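Local coordinates for porin (Rhodobacter capsulatus, PDB 2POR), which forms trimeric outer-membrane channels that let small hydrophilic solutes up to about 0.6 kDa diffuse passively, at residues P117-T122 / A132-G137. Residues are numbered along the deposited sequence; the frame is centred on the assembly and turned at random.
With CA (calcium ion), chain D.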
# COMPACT_ATOMS: atom_id res chain seq x y z
N PRO A 117 -17.47 -4.19 -6.42
CA PRO A 117 -17.39 -3.09 -7.36
C PRO A 117 -18.77 -2.66 -7.86
O PRO A 117 -19.71 -3.46 -7.82
CB PRO A 117 -16.47 -3.65 -8.44
CG PRO A 117 -16.84 -5.11 -8.49
CD PRO A 117 -17.01 -5.44 -7.01
N VAL A 118 -18.93 -1.41 -8.35
CA VAL A 118 -20.17 -1.00 -9.03
C VAL A 118 -19.83 -0.80 -10.54
O VAL A 118 -18.65 -0.81 -10.94
CB VAL A 118 -20.78 0.32 -8.38
CG1 VAL A 118 -21.12 -0.14 -6.92
CG2 VAL A 118 -19.89 1.58 -8.27
N LEU A 119 -20.84 -0.61 -11.39
CA LEU A 119 -20.72 -0.52 -12.84
C LEU A 119 -21.10 0.83 -13.42
O LEU A 119 -22.09 1.43 -12.99
CB LEU A 119 -21.60 -1.61 -13.40
CG LEU A 119 -21.54 -1.80 -14.87
CD1 LEU A 119 -20.29 -2.57 -15.17
CD2 LEU A 119 -22.72 -2.57 -15.33
N LEU A 120 -20.40 1.43 -14.40
CA LEU A 120 -20.83 2.70 -14.99
C LEU A 120 -20.70 2.50 -16.49
O LEU A 120 -19.69 1.99 -16.96
CB LEU A 120 -19.93 3.84 -14.61
CG LEU A 120 -20.12 5.16 -15.31
CD1 LEU A 120 -21.52 5.70 -15.05
CD2 LEU A 120 -19.07 6.16 -14.81
N TYR A 121 -21.73 2.79 -17.24
CA TYR A 121 -21.69 2.69 -18.69
C TYR A 121 -21.81 4.11 -19.22
O TYR A 121 -22.70 4.83 -18.74
CB TYR A 121 -22.86 1.84 -19.18
CG TYR A 121 -23.08 1.98 -20.69
CD1 TYR A 121 -22.23 1.38 -21.60
CD2 TYR A 121 -24.13 2.77 -21.10
CE1 TYR A 121 -22.43 1.59 -22.94
CE2 TYR A 121 -24.34 2.99 -22.44
CZ TYR A 121 -23.49 2.40 -23.34
OH TYR A 121 -23.73 2.65 -24.68
N THR A 122 -20.98 4.57 -20.19
CA THR A 122 -21.16 5.88 -20.79
C THR A 122 -21.06 5.72 -22.30
O THR A 122 -20.45 4.77 -22.83
CB THR A 122 -20.09 6.86 -20.33
OG1 THR A 122 -18.88 6.14 -20.38
CG2 THR A 122 -20.29 7.37 -18.91
N ALA A 132 -25.33 5.25 -17.53
CA ALA A 132 -26.22 4.39 -16.76
C ALA A 132 -25.35 3.64 -15.76
O ALA A 132 -24.23 3.25 -16.09
CB ALA A 132 -26.91 3.38 -17.69
N SER A 133 -25.76 3.46 -14.52
CA SER A 133 -24.92 2.81 -13.53
C SER A 133 -25.75 1.89 -12.61
O SER A 133 -26.97 2.07 -12.53
CB SER A 133 -24.25 3.88 -12.71
OG SER A 133 -25.18 4.89 -12.32
N MET A 134 -25.18 0.89 -11.95
CA MET A 134 -25.92 0.07 -11.01
C MET A 134 -24.97 -0.71 -10.13
O MET A 134 -23.80 -0.87 -10.51
CB MET A 134 -26.81 -0.90 -11.77
CG MET A 134 -26.01 -1.96 -12.52
SD MET A 134 -27.04 -3.15 -13.40
CE MET A 134 -27.83 -3.99 -12.06
N SER A 135 -25.40 -1.16 -8.95
CA SER A 135 -24.59 -2.03 -8.13
C SER A 135 -25.24 -3.38 -8.32
O SER A 135 -26.30 -3.47 -8.96
CB SER A 135 -24.63 -1.59 -6.65
OG SER A 135 -25.95 -1.53 -6.13
N ASP A 136 -24.69 -4.47 -7.83
CA ASP A 136 -25.26 -5.75 -8.13
C ASP A 136 -26.29 -6.26 -7.11
O ASP A 136 -26.78 -7.38 -7.33
CB ASP A 136 -24.12 -6.76 -8.28
CG ASP A 136 -23.25 -7.04 -7.07
OD1 ASP A 136 -23.59 -6.85 -5.90
OD2 ASP A 136 -22.13 -7.51 -7.24
N GLY A 137 -26.60 -5.59 -5.98
CA GLY A 137 -27.63 -6.06 -5.03
C GLY A 137 -27.18 -7.10 -4.01
O GLY A 137 -28.01 -7.52 -3.21
CA CA D . -21.69 -7.83 -4.92
O HOH W 1 -22.19 -4.03 -6.61
O HOH W 2 -19.54 -7.97 -5.84
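Leu119 and Met134 face each other as an antiparallel hydrogen-bonded pair: Leu119 N reaches Met134 O at 3.1 Å, and the return bond from Met134 N to Leu119 O is weak. Tyr121 and Ala132 form the next such pair, with Tyr121 N to Ala132 O at 2.8 Å and Ala132 N to Tyr121 O at 2.9 Å. Between them, Leu120 and Ser133 make a non-hydrogen-bonded pair, where Leu119 O also receives a CA-H...O contact from Ser133 CA. Leu119, Tyr121, Ala132 and Met134 share one face of this hairpin of the 16-stranded barrel. There, Leu119 CD2 lies 4.4 Å from Met134 CG, and Ala132 CB sits at the edge of the Tyr121 ring, near its plane. Phe21 of a neighbouring subunit packs on both Leu119 and Met134, and detergent touches Met134. On the other face, Leu120 CD1 leans over Ser133 CB, while Ser133 OG bonds Ala78 N.

Asp136 follows the strand. From CB, CG turns between the backbone N and the carbonyl carbon (chi1 63°) and stands 2.8 Å from the calcium ion; OD1 and OD2 both bind it, each at 2.4 Å. Water 2, Asn116 OD1, the backbone oxygens of Lys138 and Gly140, and OD1 of Asn20 of the neighbouring subunit are further ligands; Phe21 N of that subunit bonds Asp136 OD2. Past the last direct backbone bond, water 1 bridges the chains, accepting from Asp136 N and donating to Pro117 O. The bidentate carboxylate thus ties this hairpin end to the trimer interface through calcium, and the metal probably offsets its negative charge.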